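Local coordinates for protein similar to yteR (Bacilus subtilis) (Clostridium acetobutylicum, PDB 4WU0) that probably hydrolyses unsaturated rhamnogalacturonan fragments derived from pectin, as a glycoside hydrolase of family GH105, at residues L129-A140 with E151-T162. Numbering follows the deposited sequence.
Sequences LDGLYMGATFYA and EFDDITHQFIIT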
ATOM      1  N   LEU A 129       2.236   6.091  -7.877  1.00 13.89           N
ATOM      2  CA  LEU A 129       1.048   5.440  -7.314  1.00 13.41           C
ATOM      3  C   LEU A 129       1.256   5.114  -5.836  1.00 14.03           C
ATOM      4  O   LEU A 129       0.307   5.233  -5.039  1.00 14.42           O
ATOM      5  CB  LEU A 129       0.702   4.151  -8.071  1.00 13.15           C
ATOM      6  CG  LEU A 129       0.170   4.284  -9.500  1.00 13.76           C
ATOM      7  CD1 LEU A 129      -0.163   2.952 -10.086  1.00 16.08           C
ATOM      8  CD2 LEU A 129      -1.046   5.205  -9.518  1.00 13.43           C
ATOM      9  N   ASP A 130       2.463   4.666  -5.475  1.00 13.98           N
ATOM     10  CA  ASP A 130       2.773   4.321  -4.093  1.00 15.10           C
ATOM     11  C   ASP A 130       2.293   5.404  -3.130  1.00 13.13           C
ATOM     12  O   ASP A 130       1.792   5.096  -2.053  1.00 14.53           O
ATOM     13  CB  ASP A 130       4.297   4.141  -3.837  1.00 17.10           C
ATOM     14  CG  ASP A 130       5.019   3.304  -4.874  1.00 20.87           C
ATOM     15  OD1 ASP A 130       4.767   3.454  -6.067  1.00 18.80           O
ATOM     16  OD2 ASP A 130       5.891   2.495  -4.474  1.00 22.77           O
ATOM     17  N   GLY A 131       2.495   6.677  -3.489  1.00 12.83           N
ATOM     18  CA  GLY A 131       2.204   7.790  -2.609  1.00 13.78           C
ATOM     19  C   GLY A 131       0.754   7.972  -2.230  1.00 15.48           C
ATOM     20  O   GLY A 131       0.448   8.543  -1.189  1.00 16.39           O
ATOM     21  N   LEU A 132      -0.157   7.532  -3.096  1.00 13.66           N
ATOM     22  CA  LEU A 132      -1.569   7.624  -2.786  1.00 13.10           C
ATOM     23  C   LEU A 132      -1.919   6.797  -1.570  1.00 14.33           C
ATOM     24  O   LEU A 132      -2.824   7.148  -0.826  1.00 14.97           O
ATOM     25  CB  LEU A 132      -2.421   7.198  -3.986  1.00 12.90           C
ATOM     26  CG  LEU A 132      -2.658   8.297  -5.023  1.00 12.64           C
ATOM     27  CD1 LEU A 132      -3.533   9.395  -4.445  1.00 16.07           C
ATOM     28  CD2 LEU A 132      -1.348   8.864  -5.561  1.00 14.29           C
ATOM     29  N   TYR A 133      -1.206   5.696  -1.361  1.00 12.19           N
ATOM     30  CA  TYR A 133      -1.435   4.850  -0.195  1.00 12.49           C
ATOM     31  C   TYR A 133      -0.770   5.459   1.030  1.00 13.62           C
ATOM     32  O   TYR A 133      -1.360   5.466   2.112  1.00 14.29           O
ATOM     33  CB  TYR A 133      -0.859   3.450  -0.413  1.00 14.53           C
ATOM     34  CG  TYR A 133      -1.153   2.508   0.726  1.00 12.04           C
ATOM     35  CD1 TYR A 133      -2.421   1.994   0.908  1.00 14.00           C
ATOM     36  CD2 TYR A 133      -0.172   2.151   1.633  1.00 11.95           C
ATOM     37  CE1 TYR A 133      -2.680   1.142   1.936  1.00 12.01           C
ATOM     38  CE2 TYR A 133      -0.427   1.292   2.668  1.00 14.02           C
ATOM     39  CZ  TYR A 133      -1.677   0.777   2.816  1.00 12.91           C
ATOM     40  OH  TYR A 133      -1.939  -0.110   3.848  1.00 13.54           O
ATOM     41  N   MET A 134       0.450   5.978   0.867  1.00 12.72           N
ATOM     42  CA  MET A 134       1.208   6.482   2.020  1.00 12.18           C
ATOM     43  C   MET A 134       0.649   7.784   2.574  1.00 12.40           C
ATOM     44  O   MET A 134       0.706   8.041   3.786  1.00 15.35           O
ATOM     45  CB  MET A 134       2.670   6.733   1.656  1.00 12.64           C
ATOM     46  CG  MET A 134       3.328   5.632   0.843  1.00 15.37           C
ATOM     47  SD  MET A 134       3.278   4.047   1.652  1.00 15.93           S
ATOM     48  CE  MET A 134       3.906   3.020   0.304  1.00 16.72           C
ATOM     49  N   GLY A 135       0.195   8.636   1.665  1.00 13.10           N
ATOM     50  CA  GLY A 135      -0.099  10.029   1.970  1.00 14.79           C
ATOM     51  C   GLY A 135      -1.581  10.308   2.025  1.00 13.63           C
ATOM     52  O   GLY A 135      -2.124  10.449   3.093  1.00 15.38           O
ATOM     53  N   ALA A 136      -2.215  10.367   0.860  1.00 14.07           N
ATOM     54  CA  ALA A 136      -3.643  10.642   0.790  1.00 16.82           C
ATOM     55  C   ALA A 136      -4.464   9.719   1.678  1.00 14.66           C
ATOM     56  O   ALA A 136      -5.392  10.173   2.348  1.00 13.54           O
ATOM     57  CB  ALA A 136      -4.118  10.544  -0.638  1.00 13.57           C
ATOM     58  N   THR A 137      -4.128   8.428   1.701  1.00 13.03           N
ATOM     59  CA  THR A 137      -4.872   7.470   2.515  1.00 12.85           C
ATOM     60  C   THR A 137      -4.664   7.685   4.023  1.00 11.99           C
ATOM     61  O   THR A 137      -5.604   7.550   4.810  1.00 13.23           O
ATOM     62  CB  THR A 137      -4.561   5.998   2.103  1.00 12.22           C
ATOM     63  OG1 THR A 137      -4.858   5.839   0.713  1.00 12.55           O
ATOM     64  CG2 THR A 137      -5.361   4.984   2.884  1.00 12.98           C
ATOM     65  N   PHE A 138      -3.443   7.978   4.437  1.00 11.97           N
ATOM     66  CA  PHE A 138      -3.211   8.322   5.826  1.00 12.90           C
ATOM     67  C   PHE A 138      -4.003   9.579   6.180  1.00 12.89           C
ATOM     68  O   PHE A 138      -4.644   9.653   7.237  1.00 12.83           O
ATOM     69  CB  PHE A 138      -1.740   8.595   6.107  1.00 14.60           C
ATOM     70  CG  PHE A 138      -1.521   9.444   7.336  1.00 12.75           C
ATOM     71  CD1 PHE A 138      -1.786   8.936   8.593  1.00 13.02           C
ATOM     72  CD2 PHE A 138      -1.106  10.764   7.239  1.00 15.47           C
ATOM     73  CE1 PHE A 138      -1.608   9.733   9.745  1.00 14.42           C
ATOM     74  CE2 PHE A 138      -0.922  11.546   8.376  1.00 15.74           C
ATOM     75  CZ  PHE A 138      -1.169  11.019   9.628  1.00 14.96           C
ATOM     76  N   TYR A 139      -3.949  10.568   5.287  1.00 12.58           N
ATOM     77  CA  TYR A 139      -4.630  11.837   5.514  1.00 12.95           C
ATOM     78  C   TYR A 139      -6.135  11.578   5.702  1.00 13.13           C
ATOM     79  O   TYR A 139      -6.761  12.131   6.592  1.00 13.48           O
ATOM     80  CB  TYR A 139      -4.331  12.797   4.342  1.00 13.77           C
ATOM     81  CG  TYR A 139      -4.789  14.221   4.493  1.00 13.55           C
ATOM     82  CD1 TYR A 139      -5.177  14.738   5.723  1.00 13.95           C
ATOM     83  CD2 TYR A 139      -4.788  15.073   3.396  1.00 15.08           C
ATOM     84  CE1 TYR A 139      -5.593  16.036   5.833  1.00 14.59           C
ATOM     85  CE2 TYR A 139      -5.200  16.369   3.506  1.00 15.70           C
ATOM     86  CZ  TYR A 139      -5.600  16.849   4.720  1.00 14.75           C
ATOM     87  OH  TYR A 139      -6.019  18.164   4.815  1.00 18.39           O
ATOM     88  N   ALA A 140      -6.709  10.684   4.902  1.00 12.87           N
ATOM     89  CA  ALA A 140      -8.119  10.337   5.066  1.00 13.13           C
ATOM     90  C   ALA A 140      -8.420   9.732   6.430  1.00 14.10           C
ATOM     91  O   ALA A 140      -9.406  10.084   7.076  1.00 14.06           O
ATOM     92  CB  ALA A 140      -8.568   9.379   3.950  1.00 15.52           C
ATOM     93  N   GLU A 151     -11.833  18.509   4.361  1.00 16.96           N
ATOM     94  CA  GLU A 151     -10.514  18.082   3.894  1.00 16.30           C
ATOM     95  C   GLU A 151     -10.591  16.844   3.036  1.00 15.71           C
ATOM     96  O   GLU A 151      -9.677  16.555   2.261  1.00 15.67           O
ATOM     97  CB  GLU A 151      -9.582  17.838   5.076  1.00 16.78           C
ATOM     98  CG  GLU A 151      -9.269  19.113   5.828  1.00 16.68           C
ATOM     99  CD  GLU A 151      -8.452  18.881   7.081  1.00 22.36           C
ATOM    100  OE1 GLU A 151      -7.237  18.666   6.962  1.00 20.10           O
ATOM    101  OE2 GLU A 151      -9.018  18.946   8.193  1.00 30.81           O
ATOM    102  N   PHE A 152     -11.665  16.085   3.159  1.00 15.75           N
ATOM    103  CA  PHE A 152     -11.812  14.921   2.281  1.00 15.34           C
ATOM    104  C   PHE A 152     -11.832  15.322   0.794  1.00 15.56           C
ATOM    105  O   PHE A 152     -11.457  14.516  -0.066  1.00 15.17           O
ATOM    106  CB  PHE A 152     -13.081  14.129   2.616  1.00 15.57           C
ATOM    107  CG  PHE A 152     -12.993  13.313   3.878  1.00 15.30           C
ATOM    108  CD1 PHE A 152     -12.013  12.356   4.039  1.00 14.66           C
ATOM    109  CD2 PHE A 152     -13.946  13.455   4.883  1.00 15.81           C
ATOM    110  CE1 PHE A 152     -11.945  11.586   5.194  1.00 15.05           C
ATOM    111  CE2 PHE A 152     -13.880  12.676   6.038  1.00 16.63           C
ATOM    112  CZ  PHE A 152     -12.872  11.742   6.182  1.00 17.91           C
ATOM    113  N   ASP A 153     -12.287  16.532   0.480  1.00 16.27           N
ATOM    114  CA  ASP A 153     -12.351  16.987  -0.913  1.00 16.71           C
ATOM    115  C   ASP A 153     -10.962  17.016  -1.542  1.00 16.80           C
ATOM    116  O   ASP A 153     -10.803  16.741  -2.725  1.00 17.04           O
ATOM    117  CB  ASP A 153     -12.915  18.420  -1.007  1.00 19.39           C
ATOM    118  CG  ASP A 153     -14.395  18.532  -0.657  1.00 28.02           C
ATOM    119  OD1 ASP A 153     -15.033  17.548  -0.227  1.00 20.29           O
ATOM    120  OD2 ASP A 153     -14.922  19.664  -0.797  1.00 23.65           O
ATOM    121  N   ASP A 154      -9.975  17.397  -0.741  1.00 17.33           N
ATOM    122  CA  ASP A 154      -8.576  17.454  -1.162  1.00 15.79           C
ATOM    123  C   ASP A 154      -8.117  16.044  -1.492  1.00 16.77           C
ATOM    124  O   ASP A 154      -7.601  15.785  -2.580  1.00 18.54           O
ATOM    125  CB  ASP A 154      -7.759  18.063  -0.016  1.00 18.02           C
ATOM    126  CG  ASP A 154      -6.266  18.154  -0.301  1.00 25.87           C
ATOM    127  OD1 ASP A 154      -5.780  17.685  -1.354  1.00 20.53           O
ATOM    128  OD2 ASP A 154      -5.574  18.700   0.575  1.00 21.25           O
ATOM    129  N   ILE A 155      -8.348  15.134  -0.555  1.00 14.78           N
ATOM    130  CA  ILE A 155      -7.956  13.744  -0.693  1.00 13.82           C
ATOM    131  C   ILE A 155      -8.580  13.102  -1.927  1.00 13.88           C
ATOM    132  O   ILE A 155      -7.875  12.466  -2.730  1.00 13.94           O
ATOM    133  CB  ILE A 155      -8.341  12.979   0.578  1.00 16.24           C
ATOM    134  CG1 ILE A 155      -7.448  13.451   1.734  1.00 15.07           C
ATOM    135  CG2 ILE A 155      -8.249  11.454   0.388  1.00 16.49           C
ATOM    136  CD1 ILE A 155      -8.105  13.346   3.092  1.00 15.74           C
ATOM    137  N   THR A 156      -9.886  13.241  -2.099  1.00 15.28           N
ATOM    138  CA  THR A 156     -10.525  12.589  -3.236  1.00 16.92           C
ATOM    139  C   THR A 156     -10.029  13.170  -4.560  1.00 18.05           C
ATOM    140  O   THR A 156      -9.822  12.449  -5.527  1.00 15.62           O
ATOM    141  CB  THR A 156     -12.064  12.637  -3.159  1.00 15.19           C
ATOM    142  OG1 THR A 156     -12.525  13.984  -3.066  1.00 15.82           O
ATOM    143  CG2 THR A 156     -12.540  11.867  -1.945  1.00 17.55           C
ATOM    144  N   HIS A 157      -9.842  14.480  -4.605  1.00 15.81           N
ATOM    145  CA  HIS A 157      -9.296  15.132  -5.801  1.00 16.31           C
ATOM    146  C   HIS A 157      -7.947  14.520  -6.181  1.00 16.21           C
ATOM    147  O   HIS A 157      -7.644  14.323  -7.372  1.00 18.39           O
ATOM    148  CB  HIS A 157      -9.135  16.627  -5.522  1.00 18.33           C
ATOM    149  CG  HIS A 157      -8.577  17.411  -6.667  1.00 18.90           C
ATOM    150  ND1 HIS A 157      -9.318  17.741  -7.783  1.00 25.95           N
ATOM    151  CD2 HIS A 157      -7.345  17.940  -6.864  1.00 25.77           C
ATOM    152  CE1 HIS A 157      -8.572  18.453  -8.610  1.00 21.85           C
ATOM    153  NE2 HIS A 157      -7.369  18.581  -8.076  1.00 24.17           N
ATOM    154  N   GLN A 158      -7.132  14.180  -5.187  1.00 15.24           N
ATOM    155  CA  GLN A 158      -5.833  13.581  -5.492  1.00 17.77           C
ATOM    156  C   GLN A 158      -5.973  12.219  -6.161  1.00 15.17           C
ATOM    157  O   GLN A 158      -5.250  11.910  -7.106  1.00 15.50           O
ATOM    158  CB  GLN A 158      -4.975  13.484  -4.244  1.00 20.86           C
ATOM    159  CG  GLN A 158      -4.702  14.876  -3.682  1.00 21.20           C
ATOM    160  CD  GLN A 158      -3.448  14.949  -2.879  1.00 23.58           C
ATOM    161  OE1 GLN A 158      -2.406  14.406  -3.271  1.00 20.26           O
ATOM    162  NE2 GLN A 158      -3.530  15.626  -1.733  1.00 23.74           N
ATOM    163  N   PHE A 159      -6.918  11.408  -5.703  1.00 14.13           N
ATOM    164  CA  PHE A 159      -7.188  10.140  -6.373  1.00 14.48           C
ATOM    165  C   PHE A 159      -7.677  10.319  -7.794  1.00 14.39           C
ATOM    166  O   PHE A 159      -7.279   9.570  -8.686  1.00 14.98           O
ATOM    167  CB  PHE A 159      -8.228   9.318  -5.601  1.00 13.36           C
ATOM    168  CG  PHE A 159      -7.652   8.603  -4.421  1.00 13.02           C
ATOM    169  CD1 PHE A 159      -7.094   7.359  -4.574  1.00 13.01           C
ATOM    170  CD2 PHE A 159      -7.625   9.200  -3.172  1.00 13.60           C
ATOM    171  CE1 PHE A 159      -6.539   6.691  -3.501  1.00 13.13           C
ATOM    172  CE2 PHE A 159      -7.070   8.546  -2.086  1.00 12.38           C
ATOM    173  CZ  PHE A 159      -6.527   7.289  -2.248  1.00 14.48           C
ATOM    174  N   ILE A 160      -8.564  11.294  -7.997  1.00 14.57           N
ATOM    175  CA  ILE A 160      -9.165  11.516  -9.305  1.00 15.48           C
ATOM    176  C   ILE A 160      -8.140  12.021 -10.326  1.00 15.43           C
ATOM    177  O   ILE A 160      -8.118  11.575 -11.459  1.00 15.84           O
ATOM    178  CB  ILE A 160     -10.349  12.481  -9.177  1.00 16.62           C
ATOM    179  CG1 ILE A 160     -11.498  11.767  -8.467  1.00 16.47           C
ATOM    180  CG2 ILE A 160     -10.815  12.990 -10.534  1.00 22.22           C
ATOM    181  CD1 ILE A 160     -12.603  12.679  -7.939  1.00 17.59           C
ATOM    182  N   ILE A 161      -7.306  12.953  -9.908  1.00 16.64           N
ATOM    183  CA  ILE A 161      -6.273  13.499 -10.784  1.00 15.66           C
ATOM    184  C   ILE A 161      -5.227  12.425 -11.086  1.00 16.12           C
ATOM    185  O   ILE A 161      -4.706  12.357 -12.194  1.00 17.17           O
ATOM    186  CB  ILE A 161      -5.616  14.732 -10.150  1.00 17.18           C
ATOM    187  CG1 ILE A 161      -6.615  15.879 -10.031  1.00 19.62           C
ATOM    188  CG2 ILE A 161      -4.380  15.185 -10.947  1.00 18.24           C
ATOM    189  CD1 ILE A 161      -7.198  16.354 -11.331  1.00 19.95           C
ATOM    190  N   THR A 162      -4.906  11.605 -10.095  1.00 14.91           N
ATOM    191  CA  THR A 162      -3.939  10.543 -10.321  1.00 13.96           C
ATOM    192  C   THR A 162      -4.455   9.583 -11.389  1.00 16.73           C
ATOM    193  O   THR A 162      -3.729   9.204 -12.297  1.00 15.46           O
ATOM    194  CB  THR A 162      -3.605   9.817  -9.013  1.00 14.39           C
ATOM    195  OG1 THR A 162      -2.965  10.746  -8.135  1.00 16.66           O
ATOM    196  CG2 THR A 162      -2.697   8.624  -9.246  1.00 15.33           C
TER
HETATM  197  O   HOH W   1      -6.445  19.939   2.792  1.00 22.91           O
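Tyr139 reaches from helix 129-146 across to residues 151-155, at the N-terminal end of the neighbouring helix, its CG anti to the backbone N (chi1 -172°). Tyr139 CB lies 4.0 Å from Ile155 CD1. Farther out, that methyl sits over one ring face, offset toward the rim in a CH-pi contact, while Tyr139 CD2 meets Ile155 CG1 at 3.5 Å. At the ring edge CE1 passes Glu151 OE1 and CE2 faces Asp154 OD2. Tyr139 OH donates a short 2.5 Å hydrogen bond to Glu151 OE1, on its anti lone pair, and accepts one from a water that also donates to Asp154 OD2. Tyrosine suits this place because its ring packs on isoleucine while its hydroxyl binds Glu151 directly and Asp154 through a water; Arg103 and Arg111 form salt bridges with Glu151 and Asp154, respectively, probably offsetting their charge.

Small Ala136 lets the backbones close in, its CA 5.5 Å from Ile155 CA. Farther along, branched Leu132 lays CD1 over the centre of the flat Phe159 ring, 4.0 Å from the centroid, and CD2 against Thr162, whose hydroxyl can be buried because it bonds to Gln158 O in its own helix.

The axes of segments 129-140 and 152-162 come within 9.6 Å, at 155° between their directions: consecutive antiparallel helices, packed as expected in the (alpha/alpha)6 barrel of the six-hairpin glycosidase clan.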